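Long-range contact in DNA damage response protein Rtt109, putative (Neosartorya fumigata, PDB 5ZB9), which probably acetylates lysines of histones, including histone H3, with acetyl-CoA as the acetyl donor: residues A[15-26]-A[461-471]. Numbering follows the deposited sequence.
Sequences KVLPTGVKVTIR and WVGQRVEGRNA
V23 and V466, like I25 and Q464, form antiparallel hydrogen-bonded pairs that lay strand 464-467, near the end of the ordered chain, along the start of strand 22-35; V466 N reaches V23 O at 2.7 Å, nearly straight (165°). Beyond the strands, the type II turn P18-V21 and the residue before it are held: G468 N donates to V21 O, N470 N to L17 O, and T19 N to N470 O. On one face, T24 OG1 takes R465 NH1 at 2.7 Å, within the guanidinium plane, while W461 CZ2 lies 3.5 Å above that plane, offset toward its rim. R26, extended from CG to NE, brings NH2 3.6 Å from W461 CZ2, the two planes 66° apart. E70 forms salt bridges with both arginines. Further along, K22 and E467 run side by side, CG to CG 3.6 Å, though K22 NZ pairs with E65. On the other face, the V466 CG2 branch meets I25 CG1 at 4.0 Å, and helix 9-16 packs there through L13 and A14. Backbone bonds thus fix the register, one face adding charged and aromatic contacts and the other mainly apolar packing, so that segment 461-471 is built into the acetyltransferase sheet.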
ATOM      1  N   LYS A  15       6.430 -15.074  14.303  1.00 33.78           N
ATOM      2  CA  LYS A  15       7.724 -15.534  13.821  1.00 39.83           C
ATOM      3  C   LYS A  15       8.738 -14.405  13.588  1.00 41.53           C
ATOM      4  O   LYS A  15       9.941 -14.645  13.635  1.00 41.96           O
ATOM      5  CB  LYS A  15       7.554 -16.322  12.525  1.00 34.72           C
ATOM      6  CG  LYS A  15       6.827 -17.639  12.653  1.00 31.29           C
ATOM      7  CD  LYS A  15       7.029 -18.429  11.370  1.00 37.77           C
ATOM      8  CE  LYS A  15       6.095 -19.610  11.267  1.00 50.06           C
ATOM      9  NZ  LYS A  15       4.720 -19.189  10.885  1.00 57.90           N
ATOM     10  N   VAL A  16       8.267 -13.186  13.323  1.00 39.01           N
ATOM     11  CA  VAL A  16       9.193 -12.090  13.032  1.00 35.00           C
ATOM     12  C   VAL A  16       9.435 -11.188  14.239  1.00 32.08           C
ATOM     13  O   VAL A  16      10.456 -10.506  14.309  1.00 36.65           O
ATOM     14  CB  VAL A  16       8.711 -11.219  11.838  1.00 33.50           C
ATOM     15  CG1 VAL A  16       8.396 -12.090  10.636  1.00 32.05           C
ATOM     16  CG2 VAL A  16       7.507 -10.363  12.212  1.00 30.88           C
ATOM     17  N   LEU A  17       8.511 -11.184  15.193  1.00 36.42           N
ATOM     18  CA  LEU A  17       8.674 -10.331  16.374  1.00 36.45           C
ATOM     19  C   LEU A  17       9.709 -10.923  17.316  1.00 34.27           C
ATOM     20  O   LEU A  17       9.807 -12.138  17.447  1.00 39.48           O
ATOM     21  CB  LEU A  17       7.339 -10.132  17.106  1.00 32.41           C
ATOM     22  CG  LEU A  17       6.290  -9.276  16.386  1.00 38.94           C
ATOM     23  CD1 LEU A  17       4.995  -9.230  17.166  1.00 32.48           C
ATOM     24  CD2 LEU A  17       6.814  -7.867  16.153  1.00 36.70           C
ATOM     25  N   PRO A  18      10.503 -10.063  17.963  1.00 41.82           N
ATOM     26  CA  PRO A  18      11.498 -10.552  18.924  1.00 35.06           C
ATOM     27  C   PRO A  18      10.870 -11.370  20.050  1.00 41.07           C
ATOM     28  O   PRO A  18       9.775 -11.051  20.515  1.00 38.97           O
ATOM     29  CB  PRO A  18      12.121  -9.267  19.466  1.00 31.70           C
ATOM     30  CG  PRO A  18      11.909  -8.262  18.383  1.00 40.22           C
ATOM     31  CD  PRO A  18      10.600  -8.607  17.751  1.00 41.01           C
ATOM     32  N   THR A  19      11.573 -12.419  20.464  1.00 42.85           N
ATOM     33  CA  THR A  19      11.170 -13.263  21.578  1.00 42.90           C
ATOM     34  C   THR A  19      10.730 -12.451  22.791  1.00 40.85           C
ATOM     35  O   THR A  19      11.451 -11.576  23.256  1.00 37.02           O
ATOM     36  CB  THR A  19      12.317 -14.198  21.993  1.00 46.98           C
ATOM     37  OG1 THR A  19      12.489 -15.210  20.991  1.00 56.50           O
ATOM     38  CG2 THR A  19      12.021 -14.854  23.337  1.00 39.35           C
ATOM     39  N   GLY A  20       9.528 -12.733  23.281  1.00 43.14           N
ATOM     40  CA  GLY A  20       9.030 -12.072  24.468  1.00 41.92           C
ATOM     41  C   GLY A  20       8.257 -10.798  24.199  1.00 41.28           C
ATOM     42  O   GLY A  20       7.658 -10.234  25.113  1.00 43.58           O
ATOM     43  N   VAL A  21       8.270 -10.323  22.958  1.00 34.83           N
ATOM     44  CA  VAL A  21       7.439  -9.176  22.614  1.00 33.92           C
ATOM     45  C   VAL A  21       5.993  -9.638  22.494  1.00 35.03           C
ATOM     46  O   VAL A  21       5.676 -10.518  21.692  1.00 34.39           O
ATOM     47  CB  VAL A  21       7.879  -8.504  21.305  1.00 38.54           C
ATOM     48  CG1 VAL A  21       6.916  -7.390  20.941  1.00 33.95           C
ATOM     49  CG2 VAL A  21       9.288  -7.964  21.435  1.00 41.24           C
ATOM     50  N   LYS A  22       5.119  -9.051  23.303  1.00 31.96           N
ATOM     51  CA  LYS A  22       3.718  -9.439  23.307  1.00 31.20           C
ATOM     52  C   LYS A  22       2.835  -8.308  22.813  1.00 28.50           C
ATOM     53  O   LYS A  22       2.850  -7.211  23.363  1.00 31.42           O
ATOM     54  CB  LYS A  22       3.280  -9.864  24.711  1.00 28.91           C
ATOM     55  CG  LYS A  22       4.093 -11.015  25.273  1.00 49.44           C
ATOM     56  CD  LYS A  22       3.678 -11.368  26.692  1.00 51.43           C
ATOM     57  CE  LYS A  22       4.458 -12.568  27.199  1.00 59.57           C
ATOM     58  NZ  LYS A  22       3.983 -12.993  28.544  1.00 72.85           N
ATOM     59  N   VAL A  23       2.061  -8.576  21.772  1.00 22.31           N
ATOM     60  CA  VAL A  23       1.089  -7.600  21.297  1.00 28.12           C
ATOM     61  C   VAL A  23      -0.244  -8.279  21.032  1.00 25.39           C
ATOM     62  O   VAL A  23      -0.329  -9.504  20.975  1.00 28.75           O
ATOM     63  CB  VAL A  23       1.565  -6.895  20.005  1.00 27.27           C
ATOM     64  CG1 VAL A  23       2.867  -6.139  20.251  1.00 21.37           C
ATOM     65  CG2 VAL A  23       1.725  -7.912  18.879  1.00 18.15           C
ATOM     66  N   THR A  24      -1.286  -7.479  20.864  1.00 26.31           N
ATOM     67  CA  THR A  24      -2.600  -7.993  20.504  1.00 23.37           C
ATOM     68  C   THR A  24      -2.971  -7.422  19.145  1.00 23.66           C
ATOM     69  O   THR A  24      -2.744  -6.241  18.890  1.00 23.10           O
ATOM     70  CB  THR A  24      -3.669  -7.613  21.550  1.00 24.81           C
ATOM     71  OG1 THR A  24      -3.300  -8.155  22.823  1.00 31.29           O
ATOM     72  CG2 THR A  24      -5.043  -8.130  21.149  1.00 22.62           C
ATOM     73  N   ILE A  25      -3.530  -8.253  18.270  1.00 23.05           N
ATOM     74  CA  ILE A  25      -3.899  -7.786  16.943  1.00 24.14           C
ATOM     75  C   ILE A  25      -5.386  -7.951  16.658  1.00 25.23           C
ATOM     76  O   ILE A  25      -6.021  -8.926  17.069  1.00 25.72           O
ATOM     77  CB  ILE A  25      -3.093  -8.513  15.841  1.00 17.27           C
ATOM     78  CG1 ILE A  25      -3.316 -10.023  15.912  1.00 16.94           C
ATOM     79  CG2 ILE A  25      -1.633  -8.193  15.977  1.00 16.06           C
ATOM     80  CD1 ILE A  25      -2.813 -10.754  14.709  1.00 18.76           C
ATOM     81  N   ARG A  26      -5.935  -6.969  15.958  1.00 21.36           N
ATOM     82  CA  ARG A  26      -7.291  -7.059  15.458  1.00 22.67           C
ATOM     83  C   ARG A  26      -7.266  -6.677  13.985  1.00 28.51           C
ATOM     84  O   ARG A  26      -6.974  -5.541  13.608  1.00 27.99           O
ATOM     85  CB  ARG A  26      -8.241  -6.168  16.263  1.00 22.47           C
ATOM     86  CG  ARG A  26      -8.375  -6.619  17.719  1.00 26.62           C
ATOM     87  CD  ARG A  26      -9.239  -5.689  18.577  1.00 24.52           C
ATOM     88  NE  ARG A  26      -9.428  -6.237  19.919  1.00 27.74           N
ATOM     89  CZ  ARG A  26      -8.636  -5.977  20.957  1.00 29.77           C
ATOM     90  NH1 ARG A  26      -7.602  -5.161  20.821  1.00 27.26           N
ATOM     91  NH2 ARG A  26      -8.881  -6.531  22.135  1.00 31.99           N
ATOM     92  N   TRP A 461     -15.400 -10.971  21.635  1.00 31.72           N
ATOM     93  CA  TRP A 461     -14.052 -10.445  21.703  1.00 26.51           C
ATOM     94  C   TRP A 461     -13.412 -10.751  20.364  1.00 25.30           C
ATOM     95  O   TRP A 461     -13.476 -11.882  19.891  1.00 27.35           O
ATOM     96  CB  TRP A 461     -13.293 -11.081  22.864  1.00 26.18           C
ATOM     97  CG  TRP A 461     -12.014 -10.419  23.268  1.00 26.55           C
ATOM     98  CD1 TRP A 461     -11.861  -9.422  24.186  1.00 27.05           C
ATOM     99  CD2 TRP A 461     -10.698 -10.747  22.812  1.00 23.53           C
ATOM    100  NE1 TRP A 461     -10.534  -9.091  24.314  1.00 26.87           N
ATOM    101  CE2 TRP A 461      -9.797  -9.893  23.481  1.00 27.12           C
ATOM    102  CE3 TRP A 461     -10.194 -11.670  21.893  1.00 23.39           C
ATOM    103  CZ2 TRP A 461      -8.423  -9.934  23.260  1.00 23.48           C
ATOM    104  CZ3 TRP A 461      -8.826 -11.711  21.676  1.00 24.81           C
ATOM    105  CH2 TRP A 461      -7.960 -10.848  22.355  1.00 25.28           C
ATOM    106  N   VAL A 462     -12.830  -9.737  19.736  1.00 27.44           N
ATOM    107  CA  VAL A 462     -12.226  -9.891  18.419  1.00 23.83           C
ATOM    108  C   VAL A 462     -10.702  -9.830  18.504  1.00 26.57           C
ATOM    109  O   VAL A 462     -10.141  -9.004  19.226  1.00 23.87           O
ATOM    110  CB  VAL A 462     -12.736  -8.808  17.446  1.00 29.72           C
ATOM    111  CG1 VAL A 462     -11.952  -8.827  16.133  1.00 23.48           C
ATOM    112  CG2 VAL A 462     -14.228  -8.990  17.192  1.00 29.75           C
ATOM    113  N   GLY A 463     -10.037 -10.722  17.777  1.00 28.01           N
ATOM    114  CA  GLY A 463      -8.595 -10.653  17.642  1.00 27.32           C
ATOM    115  C   GLY A 463      -7.863 -11.811  18.276  1.00 27.44           C
ATOM    116  O   GLY A 463      -8.436 -12.873  18.521  1.00 32.53           O
ATOM    117  N   GLN A 464      -6.577 -11.612  18.523  1.00 25.65           N
ATOM    118  CA  GLN A 464      -5.784 -12.609  19.224  1.00 25.68           C
ATOM    119  C   GLN A 464      -4.528 -11.973  19.758  1.00 21.99           C
ATOM    120  O   GLN A 464      -4.122 -10.895  19.322  1.00 27.03           O
ATOM    121  CB  GLN A 464      -5.430 -13.789  18.316  1.00 27.19           C
ATOM    122  CG  GLN A 464      -4.567 -13.435  17.122  1.00 25.51           C
ATOM    123  CD  GLN A 464      -4.399 -14.607  16.166  1.00 29.72           C
ATOM    124  OE1 GLN A 464      -5.128 -14.732  15.187  1.00 31.67           O
ATOM    125  NE2 GLN A 464      -3.431 -15.468  16.449  1.00 31.32           N
ATOM    126  N   ARG A 465      -3.917 -12.647  20.716  1.00 25.02           N
ATOM    127  CA  ARG A 465      -2.688 -12.166  21.304  1.00 23.54           C
ATOM    128  C   ARG A 465      -1.519 -12.904  20.677  1.00 23.73           C
ATOM    129  O   ARG A 465      -1.611 -14.092  20.366  1.00 28.47           O
ATOM    130  CB  ARG A 465      -2.713 -12.347  22.820  1.00 20.22           C
ATOM    131  CG  ARG A 465      -3.867 -11.645  23.484  1.00 22.67           C
ATOM    132  CD  ARG A 465      -3.476 -11.186  24.875  1.00 23.73           C
ATOM    133  NE  ARG A 465      -4.638 -10.914  25.715  1.00 26.77           N
ATOM    134  CZ  ARG A 465      -5.371  -9.804  25.659  1.00 25.53           C
ATOM    135  NH1 ARG A 465      -5.083  -8.853  24.784  1.00 23.90           N
ATOM    136  NH2 ARG A 465      -6.402  -9.652  26.474  1.00 28.19           N
ATOM    137  N   VAL A 466      -0.428 -12.181  20.476  1.00 27.49           N
ATOM    138  CA  VAL A 466       0.732 -12.707  19.776  1.00 28.39           C
ATOM    139  C   VAL A 466       1.986 -12.530  20.612  1.00 28.54           C
ATOM    140  O   VAL A 466       2.248 -11.443  21.129  1.00 31.75           O
ATOM    141  CB  VAL A 466       0.937 -12.000  18.427  1.00 30.09           C
ATOM    142  CG1 VAL A 466       2.164 -12.553  17.730  1.00 30.19           C
ATOM    143  CG2 VAL A 466      -0.301 -12.147  17.558  1.00 29.62           C
ATOM    144  N   GLU A 467       2.761 -13.595  20.753  1.00 29.74           N
ATOM    145  CA  GLU A 467       4.040 -13.485  21.430  1.00 35.72           C
ATOM    146  C   GLU A 467       5.152 -13.792  20.445  1.00 32.43           C
ATOM    147  O   GLU A 467       5.124 -14.824  19.774  1.00 32.21           O
ATOM    148  CB  GLU A 467       4.106 -14.422  22.632  1.00 40.24           C
ATOM    149  CG  GLU A 467       5.197 -14.063  23.629  1.00 49.10           C
ATOM    150  CD  GLU A 467       5.315 -15.078  24.758  1.00 62.81           C
ATOM    151  OE1 GLU A 467       6.326 -15.033  25.497  1.00 64.30           O
ATOM    152  OE2 GLU A 467       4.399 -15.919  24.903  1.00 63.41           O
ATOM    153  N   GLY A 468       6.119 -12.881  20.350  1.00 34.32           N
ATOM    154  CA  GLY A 468       7.256 -13.060  19.466  1.00 35.46           C
ATOM    155  C   GLY A 468       8.035 -14.345  19.710  1.00 39.92           C
ATOM    156  O   GLY A 468       8.122 -14.836  20.837  1.00 36.92           O
ATOM    157  N   ARG A 469       8.616 -14.870  18.636  1.00 39.84           N
ATOM    158  CA  ARG A 469       9.326 -16.141  18.644  1.00 40.11           C
ATOM    159  C   ARG A 469      10.719 -16.011  18.034  1.00 44.95           C
ATOM    160  O   ARG A 469      11.540 -16.919  18.139  1.00 48.28           O
ATOM    161  CB  ARG A 469       8.542 -17.186  17.856  1.00 34.80           C
ATOM    162  CG  ARG A 469       7.856 -18.232  18.676  1.00 40.73           C
ATOM    163  CD  ARG A 469       7.161 -19.218  17.748  1.00 39.50           C
ATOM    164  NE  ARG A 469       5.770 -18.856  17.511  1.00 33.43           N
ATOM    165  CZ  ARG A 469       5.059 -19.285  16.477  1.00 35.24           C
ATOM    166  NH1 ARG A 469       5.620 -20.079  15.578  1.00 36.86           N
ATOM    167  NH2 ARG A 469       3.792 -18.915  16.341  1.00 39.93           N
ATOM    168  N   ASN A 470      10.960 -14.891  17.362  1.00 47.86           N
ATOM    169  CA  ASN A 470      12.213 -14.665  16.645  1.00 50.73           C
ATOM    170  C   ASN A 470      13.368 -14.422  17.606  1.00 50.02           C
ATOM    171  O   ASN A 470      13.343 -13.472  18.381  1.00 47.18           O
ATOM    172  CB  ASN A 470      12.061 -13.486  15.683  1.00 48.46           C
ATOM    173  CG  ASN A 470      13.250 -13.325  14.771  1.00 52.66           C
ATOM    174  OD1 ASN A 470      14.108 -12.474  15.001  1.00 69.39           O
ATOM    175  ND2 ASN A 470      13.310 -14.140  13.728  1.00 45.45           N
ATOM    176  N   ALA A 471      14.380 -15.284  17.557  1.00 58.26           N
ATOM    177  CA  ALA A 471      15.454 -15.237  18.548  1.00 64.32           C
ATOM    178  C   ALA A 471      16.747 -14.663  17.975  1.00 63.64           C
ATOM    179  O   ALA A 471      17.719 -14.463  18.701  1.00 71.30           O
ATOM    180  CB  ALA A 471      15.702 -16.632  19.123  1.00 55.15           C
TER
HETATM  181  O   HOH W   1     -12.465  -7.034  21.351  1.00 39.62           O